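Local structure of enterotoxin SEN variant (Staphylococcus aureus, 6KRY) at residues 49-54 with 96-101; 80-85 with 112-117. The protein probably acts as a toxin of the staphylococcal superantigen family, a family whose members generally activate T cells by bridging MHC class II molecules and T-cell receptors. One frame throughout, in Å; residues are numbered along the deposited sequence.

Contact 1: 49-54 with 96-101; sequences ILKDID and TEEKTS
K51 and E98 meet through one salt bridge, NZ to OE2 at 2.9 Å. The ammonium comes to OE2 on its syn side, 24° out of the carboxylate plane. OE1 stays 3.6 Å from K51 NZ, so the ammonium comes up to the oxygen edge of the carboxylate, nearer OE2, and is not shared between its oxygens. OE1 has its own hydrogen bond, from S62 OG on the neighbouring strand 60-66, and both oxygens are thus engaged, which should restrict the carboxylate's rotation.

The other contacts are methylene against oxygen. The lysine chain, bent at chi2 and again at chi4 (87°), sets CE in front of the two oxygens, 3.6 Å from E98 OE1, and crosses the extended glutamate at about a right angle. T40, S62 and L95 touch the same lysine.

Both segments belong to the N-terminal OB-fold domain of the toxin family. K51 stands at the corner where strand 47-55 is broken, and E98 lies in the loop that leads into strand 100-109; strand 60-66, antiparallel to the first and parallel to the second, runs between them.

Among charges farther off, E97 OE1 lies 6.3 Å from K51 NZ and could add a weak attraction. K51 and E98 are both partly exposed, so solvent probably screens this surface pair.

Contact 2: 80-85 with 112-117; sequences NIDIYG and GNQLDE
D82 of strand 81-84, in the OB-fold domain, reaches the start of strand 114-127, which belongs to the sheet of the second, beta-grasp domain, where the side-chain amide of Q114 donates to it. From CB, which points toward the 112-117 segment, D82 sets CG anti to its carbonyl carbon (chi1 -61°) and the carboxylate divides its work. OD1 takes the backbone N-H of N36 on the adjoining strand 31-37. OD2 accepts a hydrogen bond from Q114 NE2 at 2.8 Å through its syn lone pair, with an N-H...O angle of 156°, and is itself tilted slightly from the amide plane. The two side chains arrive from opposite directions and their flat ends stand almost perpendicular, the carboxylate and amide planes 86° apart. The glutamine chain folds at chi2 to bring its amide round to the aspartate. NE2 also donates to the carbonyl O of Y110, so two acceptors fix which way the amide faces. OD2 has a second donor as well, a water 2.6 Å away. Two donors on one oxygen probably favour the charged carboxylate in this buried setting. The same water accepts from N113 ND2 at 2.8 Å, while N113 OD1 takes the backbone N-H of K143.

Contact 1 and contact 2 have centres about 21 Å apart and share the curled sheet of the OB fold, through strands 81-84 and 100-109, which are neighbours in it. Their segments alternate along the chain, 49-54, 80-85, 96-101, 112-117. They meet through hydrocarbon: L50, next to K51, places CD2 3.9 Å from I83 CD1 and 4.1 Å from I81 CD1, while D82, between those isoleucines, directs its carboxylate to the 112-117 segment. Contact 1 stays within the OB-fold domain at the surface, whereas contact 2 carries polar bonds to strand 114-127 of the beta-grasp sheet. Strand 100-109 leads on to strand 114-127, so the chain itself also joins the two.

Contact 1: 49-54 with 96-101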
ATOM      1  N   ILE A  49       2.074  13.103 -13.330  1.00 11.50           N
ATOM      2  CA  ILE A  49       3.409  12.680 -13.602  1.00 12.68           C
ATOM      3  C   ILE A  49       4.399  13.614 -12.919  1.00 12.38           C
ATOM      4  O   ILE A  49       4.318  14.840 -13.014  1.00 11.95           O
ATOM      5  CB  ILE A  49       3.649  12.549 -15.121  1.00 13.73           C
ATOM      6  CG1 ILE A  49       2.751  11.448 -15.701  1.00 15.32           C
ATOM      7  CG2 ILE A  49       5.120  12.270 -15.416  1.00 13.84           C
ATOM      8  CD1 ILE A  49       2.669  11.438 -17.174  1.00 16.40           C
ATOM      9  N   LEU A  50       5.340  12.981 -12.218  1.00 13.32           N
ATOM     10  CA  LEU A  50       6.409  13.619 -11.469  1.00 14.96           C
ATOM     11  C   LEU A  50       7.763  13.232 -12.052  1.00 15.75           C
ATOM     12  O   LEU A  50       8.010  12.048 -12.339  1.00 14.10           O
ATOM     13  CB  LEU A  50       6.368  13.166 -10.017  1.00 15.88           C
ATOM     14  CG  LEU A  50       5.120  13.584  -9.265  1.00 16.49           C
ATOM     15  CD1 LEU A  50       4.110  12.459  -9.284  1.00 17.51           C
ATOM     16  CD2 LEU A  50       5.481  14.003  -7.862  1.00 18.77           C
ATOM     17  N   LYS A  51       8.647  14.234 -12.172  1.00 15.89           N
ATOM     18  CA  LYS A  51      10.005  14.065 -12.713  1.00 17.37           C
ATOM     19  C   LYS A  51      11.014  13.853 -11.583  1.00 18.25           C
ATOM     20  O   LYS A  51      10.741  14.159 -10.453  1.00 17.49           O
ATOM     21  CB  LYS A  51      10.406  15.301 -13.515  1.00 20.00           C
ATOM     22  CG  LYS A  51       9.389  15.702 -14.568  1.00 21.91           C
ATOM     23  CD  LYS A  51       8.872  14.545 -15.422  1.00 23.50           C
ATOM     24  CE  LYS A  51       7.842  14.995 -16.439  1.00 24.20           C
ATOM     25  NZ  LYS A  51       8.494  15.442 -17.689  1.00 28.27           N
ATOM     26  N   ASP A  52      12.193  13.343 -11.939  1.00 21.17           N
ATOM     27  CA  ASP A  52      13.332  13.257 -11.021  1.00 24.55           C
ATOM     28  C   ASP A  52      12.921  12.467  -9.779  1.00 22.93           C
ATOM     29  O   ASP A  52      13.194  12.836  -8.649  1.00 24.87           O
ATOM     30  CB  ASP A  52      13.866  14.637 -10.610  1.00 28.03           C
ATOM     31  CG  ASP A  52      14.339  15.506 -11.769  1.00 35.58           C
ATOM     32  OD1 ASP A  52      14.354  15.003 -12.905  1.00 43.95           O
ATOM     33  OD2 ASP A  52      14.689  16.691 -11.532  1.00 44.30           O
ATOM     34  N   ILE A  53      12.238  11.363 -10.013  1.00 19.79           N
ATOM     35  CA  ILE A  53      12.039  10.364  -8.991  1.00 20.57           C
ATOM     36  C   ILE A  53      12.833   9.129  -9.417  1.00 21.47           C
ATOM     37  O   ILE A  53      12.394   8.400 -10.311  1.00 20.53           O
ATOM     38  CB  ILE A  53      10.561  10.002  -8.840  1.00 18.96           C
ATOM     39  CG1 ILE A  53       9.673  11.230  -8.648  1.00 21.00           C
ATOM     40  CG2 ILE A  53      10.380   8.959  -7.739  1.00 18.80           C
ATOM     41  CD1 ILE A  53       9.766  11.834  -7.304  1.00 22.77           C
ATOM     42  N   ASP A  54      13.983   8.915  -8.780  1.00 20.75           N
ATOM     43  CA  ASP A  54      14.958   7.962  -9.283  1.00 24.21           C
ATOM     44  C   ASP A  54      14.750   6.644  -8.553  1.00 21.04           C
ATOM     45  O   ASP A  54      14.753   6.577  -7.329  1.00 22.12           O
ATOM     46  CB  ASP A  54      16.358   8.573  -9.224  1.00 29.68           C
ATOM     47  CG  ASP A  54      16.441   9.675 -10.276  1.00 36.83           C
ATOM     48  OD1 ASP A  54      16.447   9.333 -11.491  1.00 40.72           O
ATOM     49  OD2 ASP A  54      16.364  10.859  -9.888  1.00 47.14           O
ATOM     50  N   THR A  96       7.063   9.641 -23.731  1.00 31.76           N
ATOM     51  CA  THR A  96       7.677   8.755 -24.760  1.00 35.31           C
ATOM     52  C   THR A  96       9.196   8.591 -24.578  1.00 38.35           C
ATOM     53  O   THR A  96       9.749   7.517 -24.779  1.00 43.81           O
ATOM     54  CB  THR A  96       7.388   9.288 -26.169  1.00 40.66           C
ATOM     55  OG1 THR A  96       5.971   9.355 -26.337  1.00 41.23           O
ATOM     56  CG2 THR A  96       7.995   8.431 -27.261  1.00 42.53           C
ATOM     57  N   GLU A  97       9.871   9.668 -24.196  1.00 33.53           N
ATOM     58  CA  GLU A  97      11.322   9.716 -24.121  1.00 36.42           C
ATOM     59  C   GLU A  97      11.773   9.652 -22.653  1.00 32.32           C
ATOM     60  O   GLU A  97      12.828  10.159 -22.296  1.00 31.85           O
ATOM     61  CB  GLU A  97      11.792  11.006 -24.805  1.00 41.29           C
ATOM     62  CG  GLU A  97      11.255  12.297 -24.164  1.00 49.64           C
ATOM     63  CD  GLU A  97       9.735  12.495 -24.040  1.00 50.42           C
ATOM     64  OE1 GLU A  97       9.298  13.615 -23.658  1.00 49.44           O
ATOM     65  OE2 GLU A  97       8.983  11.541 -24.315  1.00 45.61           O
ATOM     66  N   GLU A  98      10.942   9.086 -21.777  1.00 27.35           N
ATOM     67  CA  GLU A  98      11.256   9.034 -20.366  1.00 24.92           C
ATOM     68  C   GLU A  98      11.213   7.563 -19.939  1.00 23.92           C
ATOM     69  O   GLU A  98      10.657   6.718 -20.653  1.00 27.27           O
ATOM     70  CB  GLU A  98      10.265   9.865 -19.547  1.00 25.70           C
ATOM     71  CG  GLU A  98      10.348  11.346 -19.844  1.00 27.80           C
ATOM     72  CD  GLU A  98       9.826  12.283 -18.761  1.00 32.94           C
ATOM     73  OE1 GLU A  98       8.960  11.864 -17.910  1.00 25.75           O
ATOM     74  OE2 GLU A  98      10.264  13.468 -18.780  1.00 35.10           O
ATOM     75  N   LYS A  99      11.843   7.261 -18.812  1.00 21.18           N
ATOM     76  CA  LYS A  99      11.773   5.948 -18.227  1.00 21.03           C
ATOM     77  C   LYS A  99      10.917   6.090 -16.960  1.00 18.37           C
ATOM     78  O   LYS A  99      11.264   6.840 -16.069  1.00 17.36           O
ATOM     79  CB  LYS A  99      13.186   5.430 -17.976  1.00 24.95           C
ATOM     80  CG  LYS A  99      14.042   5.304 -19.236  1.00 31.46           C
ATOM     81  CD  LYS A  99      13.595   4.201 -20.199  1.00 37.47           C
ATOM     82  CE  LYS A  99      13.554   2.813 -19.580  1.00 42.87           C
ATOM     83  NZ  LYS A  99      14.700   2.541 -18.673  1.00 46.67           N
ATOM     84  N   THR A 100       9.792   5.379 -16.919  1.00 15.67           N
ATOM     85  CA  THR A 100       8.743   5.731 -15.966  1.00 15.81           C
ATOM     86  C   THR A 100       8.325   4.502 -15.171  1.00 14.68           C
ATOM     87  O   THR A 100       8.221   3.418 -15.715  1.00 14.53           O
ATOM     88  CB  THR A 100       7.567   6.415 -16.689  1.00 15.77           C
ATOM     89  OG1 THR A 100       8.050   7.537 -17.420  1.00 17.37           O
ATOM     90  CG2 THR A 100       6.497   6.917 -15.753  1.00 15.70           C
ATOM     91  N   SER A 101       8.139   4.687 -13.855  1.00 13.82           N
ATOM     92  CA  SER A 101       7.470   3.735 -13.004  1.00 14.38           C
ATOM     93  C   SER A 101       6.116   4.297 -12.577  1.00 13.85           C
ATOM     94  O   SER A 101       5.855   5.498 -12.721  1.00 12.13           O
ATOM     95  CB  SER A 101       8.305   3.402 -11.805  1.00 16.76           C
ATOM     96  OG  SER A 101       9.349   2.541 -12.195  1.00 19.44           O
TER

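Contact 2: 80-85 with 112-117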
ATOM      1  N   ASN A  80       2.238  20.584  -3.754  1.00 11.54           N
ATOM      2  CA  ASN A  80       3.288  19.867  -3.034  1.00 11.14           C
ATOM      3  C   ASN A  80       2.677  18.627  -2.373  1.00 10.22           C
ATOM      4  O   ASN A  80       1.723  18.773  -1.626  1.00 10.22           O
ATOM      5  CB  ASN A  80       3.967  20.745  -1.993  1.00 12.31           C
ATOM      6  CG  ASN A  80       4.596  22.016  -2.534  1.00 13.08           C
ATOM      7  OD1 ASN A  80       4.575  23.036  -1.842  1.00 19.22           O
ATOM      8  ND2 ASN A  80       5.110  22.018  -3.748  1.00 13.21           N
ATOM      9  N   ILE A  81       3.234  17.441  -2.638  1.00  9.91           N
ATOM     10  CA  ILE A  81       2.678  16.182  -2.191  1.00  9.48           C
ATOM     11  C   ILE A  81       3.794  15.287  -1.626  1.00 10.02           C
ATOM     12  O   ILE A  81       4.964  15.400  -1.981  1.00  8.80           O
ATOM     13  CB  ILE A  81       1.890  15.475  -3.330  1.00  9.33           C
ATOM     14  CG1 ILE A  81       2.729  15.290  -4.603  1.00  9.14           C
ATOM     15  CG2 ILE A  81       0.614  16.208  -3.678  1.00  9.48           C
ATOM     16  CD1 ILE A  81       2.028  14.400  -5.638  1.00  9.11           C
ATOM     17  N   ASP A  82       3.373  14.375  -0.761  1.00 10.61           N
ATOM     18  CA  ASP A  82       4.140  13.190  -0.354  1.00 10.92           C
ATOM     19  C   ASP A  82       3.539  11.964  -1.042  1.00 10.78           C
ATOM     20  O   ASP A  82       2.350  11.918  -1.351  1.00  9.37           O
ATOM     21  CB  ASP A  82       4.133  12.957   1.158  1.00 12.49           C
ATOM     22  CG  ASP A  82       4.751  14.085   1.974  1.00 14.95           C
ATOM     23  OD1 ASP A  82       5.712  14.737   1.472  1.00 15.85           O
ATOM     24  OD2 ASP A  82       4.238  14.329   3.095  1.00 16.79           O
ATOM     25  N   ILE A  83       4.395  10.968  -1.290  1.00 11.11           N
ATOM     26  CA  ILE A  83       3.964   9.793  -1.971  1.00 11.74           C
ATOM     27  C   ILE A  83       4.526   8.576  -1.260  1.00 11.56           C
ATOM     28  O   ILE A  83       5.731   8.492  -1.031  1.00 12.82           O
ATOM     29  CB  ILE A  83       4.394   9.810  -3.450  1.00 13.38           C
ATOM     30  CG1 ILE A  83       3.990  11.084  -4.188  1.00 14.96           C
ATOM     31  CG2 ILE A  83       3.843   8.584  -4.150  1.00 14.16           C
ATOM     32  CD1 ILE A  83       5.127  12.004  -4.522  1.00 19.16           C
ATOM     33  N   TYR A  84       3.658   7.589  -1.002  1.00 11.02           N
ATOM     34  CA  TYR A  84       4.081   6.393  -0.382  1.00 11.77           C
ATOM     35  C   TYR A  84       3.319   5.241  -1.034  1.00 12.03           C
ATOM     36  O   TYR A  84       2.114   5.240  -0.996  1.00 13.79           O
ATOM     37  CB  TYR A  84       3.816   6.378   1.135  1.00 12.08           C
ATOM     38  CG  TYR A  84       4.502   5.230   1.837  1.00 13.41           C
ATOM     39  CD1 TYR A  84       4.032   3.931   1.694  1.00 14.76           C
ATOM     40  CD2 TYR A  84       5.658   5.423   2.577  1.00 14.25           C
ATOM     41  CE1 TYR A  84       4.703   2.852   2.257  1.00 16.97           C
ATOM     42  CE2 TYR A  84       6.329   4.362   3.155  1.00 16.24           C
ATOM     43  CZ  TYR A  84       5.836   3.077   3.010  1.00 17.62           C
ATOM     44  OH  TYR A  84       6.494   2.010   3.554  1.00 23.37           O
ATOM     45  N   GLY A  85       4.027   4.227  -1.523  1.00 11.87           N
ATOM     46  CA  GLY A  85       3.364   2.983  -1.860  1.00 13.49           C
ATOM     47  C   GLY A  85       4.227   2.025  -2.650  1.00 13.66           C
ATOM     48  O   GLY A  85       5.454   2.194  -2.765  1.00 13.69           O
ATOM     49  N   GLY A 112       1.316  21.394   5.746  1.00 14.33           N
ATOM     50  CA  GLY A 112       0.435  21.368   6.888  1.00 14.04           C
ATOM     51  C   GLY A 112       0.167  19.963   7.408  1.00 14.15           C
ATOM     52  O   GLY A 112      -0.628  19.802   8.343  1.00 14.96           O
ATOM     53  N   ASN A 113       0.786  18.934   6.796  1.00 12.51           N
ATOM     54  CA  ASN A 113       0.472  17.544   7.137  1.00 12.29           C
ATOM     55  C   ASN A 113       1.647  16.868   7.855  1.00 12.60           C
ATOM     56  O   ASN A 113       1.550  15.676   8.259  1.00 12.06           O
ATOM     57  CB  ASN A 113       0.145  16.716   5.894  1.00 12.56           C
ATOM     58  CG  ASN A 113      -0.566  15.422   6.226  1.00 12.90           C
ATOM     59  OD1 ASN A 113      -1.528  15.423   7.022  1.00 12.26           O
ATOM     60  ND2 ASN A 113      -0.133  14.335   5.591  1.00 11.29           N
ATOM     61  N   GLN A 114       2.732  17.610   8.090  1.00 12.38           N
ATOM     62  CA  GLN A 114       3.909  16.999   8.649  1.00 13.73           C
ATOM     63  C   GLN A 114       3.894  17.053  10.175  1.00 14.81           C
ATOM     64  O   GLN A 114       3.977  18.135  10.740  1.00 14.06           O
ATOM     65  CB  GLN A 114       5.144  17.728   8.129  1.00 15.33           C
ATOM     66  CG  GLN A 114       5.170  17.887   6.612  1.00 15.79           C
ATOM     67  CD  GLN A 114       5.073  16.551   5.922  1.00 17.52           C
ATOM     68  OE1 GLN A 114       5.833  15.623   6.236  1.00 19.71           O
ATOM     69  NE2 GLN A 114       4.133  16.427   4.987  1.00 15.71           N
ATOM     70  N   LEU A 115       3.897  15.891  10.853  1.00 14.62           N
ATOM     71  CA  LEU A 115       3.921  15.880  12.350  1.00 15.51           C
ATOM     72  C   LEU A 115       5.303  16.256  12.910  1.00 18.26           C
ATOM     73  O   LEU A 115       6.347  16.074  12.277  1.00 16.36           O
ATOM     74  CB  LEU A 115       3.513  14.499  12.854  1.00 15.06           C
ATOM     75  CG  LEU A 115       2.109  14.075  12.437  1.00 14.17           C
ATOM     76  CD1 LEU A 115       1.915  12.626  12.770  1.00 14.53           C
ATOM     77  CD2 LEU A 115       1.049  14.955  13.116  1.00 14.53           C
ATOM     78  N   ASP A 116       5.303  16.750  14.149  1.00 19.96           N
ATOM     79  CA  ASP A 116       6.565  17.158  14.806  1.00 25.67           C
ATOM     80  C   ASP A 116       7.324  15.907  15.276  1.00 28.25           C
ATOM     81  O   ASP A 116       8.520  15.939  15.463  1.00 26.24           O
ATOM     82  CB  ASP A 116       6.316  18.162  15.947  1.00 26.42           C
ATOM     83  CG  ASP A 116       5.408  17.702  17.090  1.00 29.75           C
ATOM     84  OD1 ASP A 116       4.837  16.595  17.017  1.00 31.24           O
ATOM     85  OD2 ASP A 116       5.269  18.479  18.066  1.00 38.15           O
ATOM     86  N   GLU A 117       6.619  14.792  15.451  1.00 27.45           N
ATOM     87  CA  GLU A 117       7.320  13.524  15.641  1.00 29.76           C
ATOM     88  C   GLU A 117       6.446  12.367  15.156  1.00 25.93           C
ATOM     89  O   GLU A 117       5.280  12.568  14.900  1.00 23.49           O
ATOM     90  CB  GLU A 117       7.681  13.328  17.105  1.00 34.33           C
ATOM     91  CG  GLU A 117       6.484  13.407  18.020  1.00 38.59           C
ATOM     92  CD  GLU A 117       6.863  13.632  19.471  1.00 46.54           C
ATOM     93  OE1 GLU A 117       6.229  12.983  20.348  1.00 43.59           O
ATOM     94  OE2 GLU A 117       7.799  14.442  19.720  1.00 51.29           O
TER
HETATM   95  O   HOH W   1       1.640  14.373   3.372  1.00 11.86           O